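Local coordinates for assemblin (PDB 1VZV), which is the serine protease of varicella-zoster virus, active as a dimer, and probably cleaves the capsid assembly protein so that the procapsid can mature, at residues 6-11 against 60-65; 140-145 against 210-215; 154-159 against 214-219; 50-55 against 169-174; 104-109 against 130-135. All blocks are in the same frame, centred on the assembly; numbering follows the deposited sequence.

Contact 1: 6-11 against 60-65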
# COMPACT_ATOMS: atom_id res chain seq x y z
N ALA A 6 17.99 -10.37 -8.08
CA ALA A 6 18.71 -11.56 -7.64
C ALA A 6 18.48 -11.74 -6.14
O ALA A 6 18.37 -10.77 -5.41
CB ALA A 6 20.19 -11.42 -7.94
N GLY A 7 18.34 -12.99 -5.70
CA GLY A 7 18.10 -13.26 -4.29
C GLY A 7 17.95 -14.75 -4.13
O GLY A 7 18.05 -15.48 -5.11
N TYR A 8 17.73 -15.21 -2.90
CA TYR A 8 17.55 -16.63 -2.62
C TYR A 8 16.09 -16.99 -2.66
O TYR A 8 15.26 -16.35 -2.01
CB TYR A 8 18.02 -16.98 -1.23
CG TYR A 8 19.48 -16.81 -0.95
CD1 TYR A 8 20.37 -17.82 -1.24
CD2 TYR A 8 19.95 -15.70 -0.27
CE1 TYR A 8 21.66 -17.75 -0.86
CE2 TYR A 8 21.24 -15.62 0.11
CZ TYR A 8 22.10 -16.65 -0.18
OH TYR A 8 23.40 -16.61 0.24
N LEU A 9 15.77 -18.05 -3.37
CA LEU A 9 14.38 -18.49 -3.45
C LEU A 9 13.97 -18.99 -2.07
O LEU A 9 12.81 -18.83 -1.67
CB LEU A 9 14.25 -19.62 -4.47
CG LEU A 9 13.83 -19.30 -5.90
CD1 LEU A 9 14.07 -17.85 -6.21
CD2 LEU A 9 14.56 -20.20 -6.89
N ALA A 10 14.93 -19.56 -1.34
CA ALA A 10 14.69 -20.12 -0.00
C ALA A 10 15.98 -20.49 0.74
O ALA A 10 16.98 -20.88 0.12
CB ALA A 10 13.82 -21.37 -0.13
N LEU A 11 15.98 -20.35 2.06
CA LEU A 11 17.17 -20.72 2.80
C LEU A 11 16.94 -22.11 3.37
O LEU A 11 15.92 -22.35 4.03
CB LEU A 11 17.50 -19.72 3.91
CG LEU A 11 18.11 -18.37 3.49
CD1 LEU A 11 18.65 -17.68 4.73
CD2 LEU A 11 19.22 -18.57 2.50
N GLY A 60 21.43 -21.98 -0.11
CA GLY A 60 20.12 -22.20 -0.72
C GLY A 60 20.03 -21.88 -2.20
O GLY A 60 21.03 -21.59 -2.82
N PRO A 61 18.85 -21.98 -2.82
CA PRO A 61 18.78 -21.66 -4.25
C PRO A 61 18.96 -20.15 -4.38
O PRO A 61 18.29 -19.40 -3.66
CB PRO A 61 17.34 -22.04 -4.61
CG PRO A 61 16.96 -23.03 -3.60
CD PRO A 61 17.55 -22.48 -2.35
N PHE A 62 19.83 -19.72 -5.30
CA PHE A 62 20.08 -18.29 -5.56
C PHE A 62 19.72 -18.03 -7.02
O PHE A 62 20.18 -18.76 -7.90
CB PHE A 62 21.54 -17.93 -5.31
CG PHE A 62 21.81 -16.45 -5.36
CD1 PHE A 62 21.60 -15.66 -4.25
CD2 PHE A 62 22.24 -15.86 -6.53
CE1 PHE A 62 21.81 -14.28 -4.31
CE2 PHE A 62 22.44 -14.48 -6.60
CZ PHE A 62 22.23 -13.70 -5.49
N PHE A 63 18.91 -17.02 -7.29
CA PHE A 63 18.49 -16.76 -8.66
C PHE A 63 18.75 -15.39 -9.16
O PHE A 63 18.96 -14.46 -8.39
CB PHE A 63 16.99 -17.02 -8.83
CG PHE A 63 16.09 -15.81 -8.57
CD1 PHE A 63 15.95 -15.26 -7.30
CD2 PHE A 63 15.34 -15.26 -9.60
CE1 PHE A 63 15.09 -14.20 -7.07
CE2 PHE A 63 14.49 -14.20 -9.37
CZ PHE A 63 14.36 -13.68 -8.10
N LEU A 64 18.64 -15.25 -10.46
CA LEU A 64 18.84 -13.98 -11.13
C LEU A 64 17.69 -13.94 -12.15
O LEU A 64 17.30 -14.97 -12.69
CB LEU A 64 20.22 -13.95 -11.80
CG LEU A 64 20.67 -12.70 -12.56
CD1 LEU A 64 20.56 -11.47 -11.70
CD2 LEU A 64 22.11 -12.89 -12.98
N GLY A 65 17.11 -12.78 -12.35
CA GLY A 65 16.02 -12.75 -13.29
C GLY A 65 16.00 -11.41 -13.97
O GLY A 65 16.71 -10.48 -13.56

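Contact 2: 140-145 against 210-215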
# COMPACT_ATOMS: atom_id res chain seq x y z
N GLY A 140 14.66 -15.78 3.81
CA GLY A 140 15.74 -14.94 3.30
C GLY A 140 15.31 -14.34 1.97
O GLY A 140 16.16 -13.86 1.19
N THR A 141 13.99 -14.33 1.75
CA THR A 141 13.36 -13.88 0.51
C THR A 141 13.37 -12.41 0.17
O THR A 141 12.54 -11.97 -0.62
CB THR A 141 11.89 -14.40 0.36
OG1 THR A 141 11.09 -14.00 1.48
CG2 THR A 141 11.84 -15.91 0.22
N VAL A 142 14.26 -11.62 0.76
CA VAL A 142 14.33 -10.22 0.39
C VAL A 142 15.18 -10.19 -0.90
O VAL A 142 16.06 -11.04 -1.09
CB VAL A 142 14.91 -9.38 1.51
CG1 VAL A 142 15.90 -8.39 0.99
CG2 VAL A 142 13.80 -8.65 2.22
N VAL A 143 14.90 -9.27 -1.81
CA VAL A 143 15.68 -9.24 -3.04
C VAL A 143 16.34 -7.92 -3.36
O VAL A 143 16.03 -6.90 -2.76
CB VAL A 143 14.86 -9.71 -4.25
CG1 VAL A 143 14.62 -11.17 -4.15
CG2 VAL A 143 13.58 -8.97 -4.34
N ASN A 144 17.30 -7.97 -4.27
CA ASN A 144 18.01 -6.80 -4.72
C ASN A 144 17.74 -6.67 -6.21
O ASN A 144 17.60 -7.67 -6.91
CB ASN A 144 19.50 -6.93 -4.44
CG ASN A 144 20.26 -5.62 -4.61
OD1 ASN A 144 19.94 -4.62 -3.98
ND2 ASN A 144 21.28 -5.63 -5.46
N TYR A 145 17.54 -5.43 -6.65
CA TYR A 145 17.27 -5.05 -8.03
C TYR A 145 18.34 -4.04 -8.44
O TYR A 145 18.76 -3.23 -7.61
CB TYR A 145 15.95 -4.28 -8.14
CG TYR A 145 14.67 -4.98 -7.80
CD1 TYR A 145 14.29 -5.20 -6.49
CD2 TYR A 145 13.78 -5.34 -8.81
CE1 TYR A 145 13.05 -5.77 -6.18
CE2 TYR A 145 12.55 -5.90 -8.53
CZ TYR A 145 12.18 -6.12 -7.21
OH TYR A 145 10.95 -6.71 -6.94
N ALA A 210 13.86 -5.67 7.10
CA ALA A 210 15.19 -5.34 7.59
C ALA A 210 15.93 -6.64 7.86
O ALA A 210 16.99 -6.85 7.31
CB ALA A 210 15.10 -4.53 8.86
N LYS A 211 15.33 -7.54 8.63
CA LYS A 211 15.99 -8.79 8.96
C LYS A 211 16.09 -9.84 7.85
O LYS A 211 17.07 -10.60 7.84
CB LYS A 211 15.50 -9.39 10.28
CG LYS A 211 14.10 -9.96 10.26
CD LYS A 211 13.47 -9.99 11.66
CE LYS A 211 13.04 -8.58 12.11
NZ LYS A 211 14.07 -7.48 11.90
N ARG A 212 15.13 -9.89 6.92
CA ARG A 212 15.19 -10.85 5.81
C ARG A 212 16.39 -10.46 4.97
O ARG A 212 17.08 -11.32 4.40
CB ARG A 212 13.95 -10.76 4.93
CG ARG A 212 12.61 -11.00 5.62
CD ARG A 212 12.39 -12.48 5.86
NE ARG A 212 11.00 -12.81 6.20
CZ ARG A 212 9.96 -12.69 5.38
NH1 ARG A 212 10.09 -12.18 4.15
NH2 ARG A 212 8.76 -13.05 5.81
N ARG A 213 16.64 -9.15 4.90
CA ARG A 213 17.76 -8.56 4.16
C ARG A 213 19.09 -9.04 4.77
O ARG A 213 19.96 -9.54 4.07
CB ARG A 213 17.67 -7.04 4.25
CG ARG A 213 18.14 -6.26 3.02
CD ARG A 213 18.26 -4.76 3.36
NE ARG A 213 19.14 -4.58 4.50
CZ ARG A 213 20.46 -4.38 4.41
NH1 ARG A 213 21.05 -4.21 3.23
NH2 ARG A 213 21.18 -4.28 5.52
N ARG A 214 19.22 -8.90 6.08
CA ARG A 214 20.41 -9.33 6.80
C ARG A 214 20.62 -10.84 6.65
O ARG A 214 21.73 -11.32 6.61
CB ARG A 214 20.25 -8.99 8.27
CG ARG A 214 21.10 -7.86 8.75
CD ARG A 214 22.54 -8.30 8.93
NE ARG A 214 23.05 -8.08 10.30
CZ ARG A 214 23.31 -6.88 10.83
NH1 ARG A 214 23.15 -5.76 10.13
NH2 ARG A 214 23.76 -6.81 12.08
N GLU A 215 19.53 -11.59 6.60
CA GLU A 215 19.65 -13.03 6.46
C GLU A 215 20.17 -13.39 5.07
O GLU A 215 20.98 -14.31 4.93
CB GLU A 215 18.31 -13.76 6.76
CG GLU A 215 18.10 -14.29 8.21
CD GLU A 215 19.24 -15.23 8.75
OE1 GLU A 215 20.21 -15.56 8.03
OE2 GLU A 215 19.17 -15.65 9.93

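Contact 3: 154-159 against 214-219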
# COMPACT_ATOMS: atom_id res chain seq x y z
N GLU A 154 25.92 -8.15 -6.78
CA GLU A 154 27.08 -7.59 -6.13
C GLU A 154 27.06 -7.44 -4.60
O GLU A 154 28.11 -7.64 -3.96
CB GLU A 154 27.44 -6.28 -6.77
CG GLU A 154 28.72 -5.76 -6.24
CD GLU A 154 28.80 -4.27 -6.30
OE1 GLU A 154 27.94 -3.62 -5.64
OE2 GLU A 154 29.71 -3.76 -6.99
N PRO A 155 25.90 -7.05 -3.99
CA PRO A 155 25.71 -6.86 -2.53
C PRO A 155 25.53 -8.04 -1.58
O PRO A 155 25.42 -7.82 -0.37
CB PRO A 155 24.50 -5.94 -2.46
CG PRO A 155 23.70 -6.35 -3.63
CD PRO A 155 24.75 -6.46 -4.71
N PHE A 156 25.40 -9.26 -2.08
CA PHE A 156 25.24 -10.43 -1.21
C PHE A 156 26.63 -10.78 -0.68
O PHE A 156 27.36 -11.49 -1.34
CB PHE A 156 24.69 -11.60 -2.01
CG PHE A 156 23.30 -11.37 -2.50
CD1 PHE A 156 22.21 -11.66 -1.70
CD2 PHE A 156 23.07 -10.77 -3.73
CE1 PHE A 156 20.94 -11.35 -2.10
CE2 PHE A 156 21.80 -10.45 -4.14
CZ PHE A 156 20.73 -10.75 -3.31
N ARG A 157 26.96 -10.31 0.53
CA ARG A 157 28.29 -10.51 1.12
C ARG A 157 28.79 -11.92 1.38
O ARG A 157 29.99 -12.13 1.54
CB ARG A 157 28.44 -9.70 2.40
CG ARG A 157 28.17 -8.19 2.25
CD ARG A 157 28.78 -7.43 3.43
NE ARG A 157 28.18 -6.12 3.70
CZ ARG A 157 28.61 -5.27 4.64
NH1 ARG A 157 29.66 -5.59 5.39
NH2 ARG A 157 28.00 -4.10 4.83
N VAL A 158 27.86 -12.86 1.46
CA VAL A 158 28.19 -14.28 1.69
C VAL A 158 28.36 -15.10 0.39
O VAL A 158 29.16 -16.04 0.33
CB VAL A 158 27.12 -14.98 2.60
CG1 VAL A 158 27.16 -14.40 4.01
CG2 VAL A 158 25.71 -14.83 1.99
N LEU A 159 27.59 -14.75 -0.64
CA LEU A 159 27.64 -15.44 -1.91
C LEU A 159 29.07 -15.46 -2.45
O LEU A 159 29.67 -14.43 -2.70
CB LEU A 159 26.68 -14.78 -2.89
CG LEU A 159 26.47 -15.54 -4.19
CD1 LEU A 159 25.76 -16.84 -3.87
CD2 LEU A 159 25.70 -14.71 -5.21
N ARG A 214 19.22 -8.90 6.08
CA ARG A 214 20.41 -9.33 6.80
C ARG A 214 20.62 -10.84 6.65
O ARG A 214 21.73 -11.32 6.61
CB ARG A 214 20.25 -8.99 8.27
CG ARG A 214 21.10 -7.86 8.75
CD ARG A 214 22.54 -8.30 8.93
NE ARG A 214 23.05 -8.08 10.30
CZ ARG A 214 23.31 -6.88 10.83
NH1 ARG A 214 23.15 -5.76 10.13
NH2 ARG A 214 23.76 -6.81 12.08
N GLU A 215 19.53 -11.59 6.60
CA GLU A 215 19.65 -13.03 6.46
C GLU A 215 20.17 -13.39 5.07
O GLU A 215 20.98 -14.31 4.93
CB GLU A 215 18.31 -13.76 6.76
CG GLU A 215 18.10 -14.29 8.21
CD GLU A 215 19.24 -15.23 8.75
OE1 GLU A 215 20.21 -15.56 8.03
OE2 GLU A 215 19.17 -15.65 9.93
N ALA A 216 19.75 -12.67 4.04
CA ALA A 216 20.21 -12.99 2.69
C ALA A 216 21.69 -12.65 2.46
O ALA A 216 22.31 -13.11 1.51
CB ALA A 216 19.34 -12.31 1.65
N GLY A 217 22.27 -11.88 3.36
CA GLY A 217 23.65 -11.51 3.17
C GLY A 217 23.73 -10.14 2.52
O GLY A 217 24.82 -9.69 2.18
N ILE A 218 22.58 -9.49 2.31
CA ILE A 218 22.58 -8.16 1.73
C ILE A 218 22.95 -7.28 2.91
O ILE A 218 22.10 -6.81 3.64
CB ILE A 218 21.21 -7.72 1.21
CG1 ILE A 218 20.67 -8.70 0.15
CG2 ILE A 218 21.30 -6.34 0.62
CD1 ILE A 218 19.36 -8.23 -0.52
N MET A 219 24.24 -7.18 3.16
CA MET A 219 24.72 -6.37 4.27
C MET A 219 25.07 -5.00 3.70
O MET A 219 24.87 -3.97 4.36
CB MET A 219 25.94 -7.05 4.93
CG MET A 219 26.05 -6.96 6.45
SD MET A 219 26.71 -5.42 7.03
CE MET A 219 25.21 -4.44 7.16

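Contact 4: 50-55 against 169-174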
# COMPACT_ATOMS: atom_id res chain seq x y z
N GLU A 50 11.40 -12.82 -16.54
CA GLU A 50 11.64 -14.26 -16.42
C GLU A 50 13.00 -14.57 -15.79
O GLU A 50 14.02 -13.94 -16.12
CB GLU A 50 11.54 -14.95 -17.79
CG GLU A 50 12.77 -14.79 -18.72
CD GLU A 50 12.81 -15.83 -19.84
OE1 GLU A 50 12.64 -17.03 -19.57
OE2 GLU A 50 13.02 -15.44 -21.01
N VAL A 51 13.00 -15.53 -14.86
CA VAL A 51 14.23 -15.99 -14.19
C VAL A 51 15.20 -16.47 -15.28
O VAL A 51 14.90 -17.43 -16.00
CB VAL A 51 13.91 -17.19 -13.22
CG1 VAL A 51 15.14 -18.07 -13.00
CG2 VAL A 51 13.43 -16.68 -11.89
N ILE A 52 16.36 -15.83 -15.41
CA ILE A 52 17.31 -16.26 -16.42
C ILE A 52 18.26 -17.34 -15.94
O ILE A 52 18.95 -17.93 -16.75
CB ILE A 52 18.09 -15.08 -17.08
CG1 ILE A 52 19.21 -14.59 -16.19
CG2 ILE A 52 17.15 -13.91 -17.39
CD1 ILE A 52 19.80 -13.27 -16.66
N ALA A 53 18.28 -17.61 -14.63
CA ALA A 53 19.15 -18.64 -14.05
C ALA A 53 18.98 -18.82 -12.54
O ALA A 53 18.75 -17.86 -11.81
CB ALA A 53 20.62 -18.33 -14.35
N ILE A 54 19.15 -20.06 -12.08
CA ILE A 54 19.04 -20.43 -10.66
C ILE A 54 20.16 -21.43 -10.34
O ILE A 54 20.34 -22.41 -11.06
CB ILE A 54 17.69 -21.19 -10.33
CG1 ILE A 54 16.49 -20.55 -11.03
CG2 ILE A 54 17.44 -21.20 -8.82
CD1 ILE A 54 15.16 -21.19 -10.66
N ILE A 55 20.97 -21.17 -9.31
CA ILE A 55 22.00 -22.12 -8.98
C ILE A 55 21.70 -22.60 -7.61
O ILE A 55 20.79 -22.10 -6.94
CB ILE A 55 23.40 -21.54 -8.93
CG1 ILE A 55 23.49 -20.42 -7.89
CG2 ILE A 55 23.83 -21.11 -10.31
CD1 ILE A 55 24.90 -20.21 -7.37
N SER A 169 27.88 -16.01 -15.98
CA SER A 169 28.15 -16.68 -17.24
C SER A 169 26.87 -17.18 -17.87
O SER A 169 26.61 -16.97 -19.06
CB SER A 169 29.11 -17.85 -17.03
OG SER A 169 29.27 -18.57 -18.24
N LEU A 170 26.08 -17.87 -17.06
CA LEU A 170 24.81 -18.41 -17.51
C LEU A 170 24.04 -17.28 -18.17
O LEU A 170 23.43 -17.48 -19.22
CB LEU A 170 24.01 -18.97 -16.33
CG LEU A 170 24.64 -20.20 -15.69
CD1 LEU A 170 24.10 -20.41 -14.28
CD2 LEU A 170 24.38 -21.39 -16.61
N VAL A 171 24.15 -16.08 -17.60
CA VAL A 171 23.46 -14.92 -18.14
C VAL A 171 23.97 -14.61 -19.54
O VAL A 171 23.19 -14.34 -20.46
CB VAL A 171 23.64 -13.68 -17.23
CG1 VAL A 171 22.90 -12.48 -17.80
CG2 VAL A 171 23.14 -13.99 -15.84
N LYS A 172 25.27 -14.71 -19.72
CA LYS A 172 25.85 -14.42 -21.02
C LYS A 172 25.23 -15.32 -22.10
O LYS A 172 25.00 -14.88 -23.23
CB LYS A 172 27.38 -14.58 -20.96
CG LYS A 172 28.07 -14.27 -22.27
CD LYS A 172 27.61 -12.92 -22.85
CE LYS A 172 28.19 -12.66 -24.27
NZ LYS A 172 27.73 -11.37 -24.90
N ASP A 173 24.93 -16.57 -21.76
CA ASP A 173 24.31 -17.47 -22.73
C ASP A 173 22.98 -16.82 -23.07
O ASP A 173 22.74 -16.45 -24.21
CB ASP A 173 23.97 -18.86 -22.15
CG ASP A 173 25.19 -19.69 -21.73
OD1 ASP A 173 26.37 -19.29 -21.94
OD2 ASP A 173 24.94 -20.78 -21.16
N TYR A 174 22.14 -16.73 -22.05
CA TYR A 174 20.77 -16.19 -22.12
C TYR A 174 20.48 -15.18 -23.22
O TYR A 174 20.81 -13.97 -23.10
CB TYR A 174 20.33 -15.60 -20.76
CG TYR A 174 18.91 -15.07 -20.74
CD1 TYR A 174 17.82 -15.93 -20.60
CD2 TYR A 174 18.65 -13.70 -20.90
CE1 TYR A 174 16.51 -15.46 -20.63
CE2 TYR A 174 17.34 -13.21 -20.94
CZ TYR A 174 16.27 -14.10 -20.81
OH TYR A 174 14.96 -13.63 -20.87

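Contact 5: 104-109 against 130-135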
# COMPACT_ATOMS: atom_id res chain seq x y z
N ASN A 104 11.35 -0.52 -3.41
CA ASN A 104 10.63 -0.29 -2.16
C ASN A 104 9.19 -0.79 -2.11
O ASN A 104 8.68 -1.13 -1.04
CB ASN A 104 10.72 1.18 -1.75
CG ASN A 104 12.06 1.55 -1.15
OD1 ASN A 104 12.24 1.53 0.07
ND2 ASN A 104 13.00 1.91 -1.99
N TYR A 105 8.52 -0.85 -3.27
CA TYR A 105 7.14 -1.34 -3.34
C TYR A 105 7.08 -2.87 -3.29
O TYR A 105 6.30 -3.42 -2.54
CB TYR A 105 6.45 -0.85 -4.63
CG TYR A 105 4.93 -0.85 -4.55
CD1 TYR A 105 4.19 -1.98 -4.85
CD2 TYR A 105 4.25 0.27 -4.08
CE1 TYR A 105 2.82 -2.00 -4.68
CE2 TYR A 105 2.89 0.26 -3.90
CZ TYR A 105 2.18 -0.88 -4.19
OH TYR A 105 0.84 -0.88 -3.94
N LEU A 106 7.91 -3.53 -4.09
CA LEU A 106 7.97 -4.98 -4.19
C LEU A 106 9.31 -5.58 -3.71
O LEU A 106 10.01 -6.22 -4.49
CB LEU A 106 7.78 -5.37 -5.64
CG LEU A 106 6.45 -5.02 -6.30
CD1 LEU A 106 6.49 -5.41 -7.77
CD2 LEU A 106 5.34 -5.75 -5.57
N PRO A 107 9.63 -5.47 -2.42
CA PRO A 107 10.90 -6.00 -1.93
C PRO A 107 11.15 -7.48 -1.85
O PRO A 107 12.31 -7.87 -1.76
CB PRO A 107 11.06 -5.32 -0.57
CG PRO A 107 9.70 -5.11 -0.13
CD PRO A 107 8.98 -4.67 -1.37
N SER A 108 10.14 -8.33 -1.82
CA SER A 108 10.41 -9.76 -1.73
C SER A 108 9.99 -10.61 -2.94
O SER A 108 9.28 -10.16 -3.83
CB SER A 108 9.85 -10.32 -0.42
OG SER A 108 10.37 -9.66 0.72
N VAL A 109 10.45 -11.86 -2.95
CA VAL A 109 10.19 -12.81 -4.03
C VAL A 109 9.62 -14.08 -3.45
O VAL A 109 10.17 -14.59 -2.48
CB VAL A 109 11.50 -13.16 -4.74
CG1 VAL A 109 11.57 -14.66 -5.10
CG2 VAL A 109 11.68 -12.23 -5.96
N VAL A 130 8.05 -17.34 -9.93
CA VAL A 130 8.61 -16.49 -8.88
C VAL A 130 7.72 -15.24 -8.76
O VAL A 130 7.55 -14.53 -9.75
CB VAL A 130 10.04 -16.00 -9.30
CG1 VAL A 130 10.51 -14.86 -8.42
CG2 VAL A 130 11.04 -17.17 -9.29
N ALA A 131 7.18 -14.95 -7.58
CA ALA A 131 6.31 -13.80 -7.40
C ALA A 131 7.04 -12.64 -6.71
O ALA A 131 7.94 -12.85 -5.91
CB ALA A 131 5.13 -14.19 -6.60
N LEU A 132 6.72 -11.42 -7.09
CA LEU A 132 7.32 -10.26 -6.45
C LEU A 132 6.24 -9.81 -5.44
O LEU A 132 5.06 -9.83 -5.77
CB LEU A 132 7.64 -9.16 -7.47
CG LEU A 132 8.74 -9.36 -8.53
CD1 LEU A 132 8.84 -8.10 -9.35
CD2 LEU A 132 10.09 -9.70 -7.91
N CYS A 133 6.63 -9.36 -4.25
CA CYS A 133 5.64 -8.99 -3.25
C CYS A 133 6.27 -8.18 -2.12
O CYS A 133 7.46 -7.94 -2.16
CB CYS A 133 5.09 -10.30 -2.69
SG CYS A 133 6.42 -11.51 -2.25
N VAL A 134 5.50 -7.76 -1.12
CA VAL A 134 6.08 -7.03 0.02
C VAL A 134 7.02 -7.98 0.75
O VAL A 134 8.24 -7.84 0.68
CB VAL A 134 5.02 -6.53 0.98
CG1 VAL A 134 5.65 -5.97 2.25
CG2 VAL A 134 4.25 -5.45 0.32
N VAL A 135 6.47 -8.95 1.47
CA VAL A 135 7.32 -9.91 2.16
C VAL A 135 6.80 -11.29 1.88
O VAL A 135 5.60 -11.49 1.71
CB VAL A 135 7.39 -9.67 3.65
CG1 VAL A 135 7.46 -8.16 3.91
CG2 VAL A 135 6.25 -10.36 4.37

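Contact 1: 6-11 against 60-65
A6 stands opposite L64, with CB of A6 3.8 Å from CD1 of L64. The same methyl also lies near the F62 ring at CZ. A single methyl suits this place between the side chains of F62 and L64. At G7 the register moves to a hydrogen-bonded pair with F63. N of F63 reaches O of G7 over 2.8 Å, nearly straight at 175°, and N of G7 returns a bond of 3.1 Å to O of F63. Lacking a side chain, G7 leaves its surroundings to the F63 ring, whose edge near CD1 lies beside the G7 carbonyl. This antiparallel pairing of strands 3-8 and 61-67 belongs to the buried beta-barrel core of the herpesvirus proteases.

Y8 then forms a non-hydrogen-bonded pair with F62, and their rings meet as a T-shaped stack. The edge of F62 around CD1 points into the Y8 face, with centroids 5.3 Å apart and planes at 85°. F62 reaches this place with CG anti to its backbone N (chi1 -172°), while CD2 of L11 covers the other face of the tyrosine. A tyrosine fits because its hydroxyl, beyond the apolar stack, is hydrogen-bonded to OD2 of D57. L9 leaves the strand, yet its N still bonds to O of P61 over 2.9 Å. Its CD1 branch lies obliquely to the F63 ring, while CB and CD2 rest on CB of the proline. Next along the chain, O of A10 receives a CA-H...O contact of 3.5 Å from CA of G60. Glycine suits position 60, because at its backbone angles a CB would run into the preceding carbonyl and into O of A10.

Contact 2: 140-145 against 210-215
V142 packs its two methyls against consecutive arginines of the helix. CG2 rests on CB of R212 at 3.4 Å, whereas CG1 lies over the backbone of R213 and meets its CA and CG, both at 3.7 Å. A branched, apolar residue suits this spot because it can meet the hydrocarbon roots of two long side chains. At G140 the loop runs close to the helix backbone, CA of G140 lying 4.0 Å from O of R212.

The polar part is looser. T141 and R212 run side by side in the same direction, but OG1 of T141 and NH1 of R212, 3.4 Å apart, have a poor angle for a hydrogen bond. The hydroxyl instead bonds to O of R138. R212 bends at its second torsion (chi2 -77°), and its NH2 makes a weak hydrogen bond to O of G136. Farther along the helix, E215 turns its carboxylate to a salt bridge with R59.

The loop thus links helix 205-216 to the barrel: T141 and V143 make backbone bonds to V109 of strand 108-112 and to P107 just before it, and N144 continues into strand 144-146, paired with A6 of strand 3-8.

Contact 3: 154-159 against 214-219
With CG of F156 (chi1 -66°) and CG1 of I218 (chi1 -58°) each anti to its own carbonyl carbon, the two side chains lie side by side, pointing the same way. CE1 of F156 touches CG1 of I218 at 3.5 Å, and the CD1 methyl of the isoleucine is close to the ring as well. In the plane of the ring, its edge at CD1 meets O of A216 at 3.5 Å. A flat aromatic side chain serves both neighbours, one by its apolar rim and the other by its slightly positive C-H edge.

G217 ends helix 205-216 as the C-prime residue of a Schellman motif, in which N of I218 returns to O of R213. Its positive phi suits glycine, and the absence of CB leaves room for V158, whose CG2 lies 4.1 Å from CA of G217. The turn presents O of G217 to the loop 154-159, where N of R157 binds it over 2.8 Å. On the flank, O of P155 accepts a CA-H...O contact from CA of I218 at 3.5 Å. R157 runs extended from CG to NE and lays one face of its guanidinium over M219, although the close spacing there is doubtful. F62 of strand 61-67 also meets the phenylalanine ring edge-to-face.

Contact 4: 50-55 against 169-174
Around I52, A53, L170 and V171, residues 50-55 of strand 47-56 and residues 169-173 of helix 161-173 run roughly antiparallel, the axes of these short parts at 143° and 7.9 Å apart at the closest. The strand does not pass straight by: I52 and A53 both face L64 of the neighbouring strand 61-67, forming a classic beta bulge. The bulge points the side chains of these two consecutive residues toward the helix at their roots, where a regular strand would send them to opposite faces. Here a helix lies against the outside of the barrel wall, near the protein surface.

I52 meets two helix-side residues. Its CD1 end reaches both methyls of V171, with CG1 at 3.4 Å, while its CG2 branch sits over the centre of the Y174 ring as a CH-pi contact, 3.5 Å from the centroid. Beta-branching suits isoleucine to serving both at once. Y174, just past the helix, extends to the strand with CG anti to its backbone N (chi1 -178°). Its hydroxyl donates a 2.7 Å hydrogen bond to OE2 of E50, meeting the oxygen from above the carboxylate plane, which stands 82° from the ring. The same oxygen also makes a long, weak ion pair with K179. At the other end, the small A53 lets CB of L170 come to 4.0 Å from its own CB, and CD1 of the leucine also touches CG2 of I55.

Contact 5: 104-109 against 130-135
S108 N gives the shortest polar bond here, 2.7 Å to O of C133, and C133 N returns one of 2.8 Å to O of S108. The second donor approaches from above the carbonyl plane, 38° out of it. The serine hydroxyl adds a third tie: with OG anti to its carbonyl carbon (chi1 -57°), it donates to O of V134 over 2.8 Å. Serine suits the place because its short polar arm reaches the next carbonyl of the partner segment, just where strand 129-133 ends.

One step on, V109 and L132 face each other as a non-hydrogen-bonded pair, with CA of V109 pointing a C-H at O of A131 over 2.9 Å. The pair is antiparallel and joins strands 108-112 and 129-133 in the barrel. These strands carry two catalytic residues, S110 directly after V109 and H129 directly before V130, and A131 lies against the third, H42; S110, H42 and H129 make the Ser-His-His triad of the herpesvirus proteases. Branched apolar side chains suit the buried face that carries V109 and L132. The two methyls of V109 divide their contacts, CG1 meeting CG1 of V130 at 3.5 Å and CG2 meeting CD2 of L132 at 3.6 Å. L106, the first residue beyond helix 96-105, crosses L132 at about a right angle, their CD1 atoms 3.9 Å apart. Just before it, Y105 hydrogen-bonds through OH to O of L192 and packs on L193 of the second subunit, which brings the dimer interface to the start of this segment.

Contacts 1, 2, 4 and 5 all reach the same sheet, whereas contact 3 lies outside it, where the loop 154-159 meets the end of helix 205-216. Contacts 2 and 3 share that helix, with centres about 8 Å apart. Strand 61-67 joins contact 1 to contact 4, and F63 also packs on V109 and V130, tying contact 1 to contact 5. O of L106 receives a probable hydrogen bond from OH of Y145, linking contacts 2 and 5. The triad lies nearest contact 5: the side chain of A131 is about 3 Å from that of H42, while those of T141 and L9 are about 6 and 8 Å from that of S110.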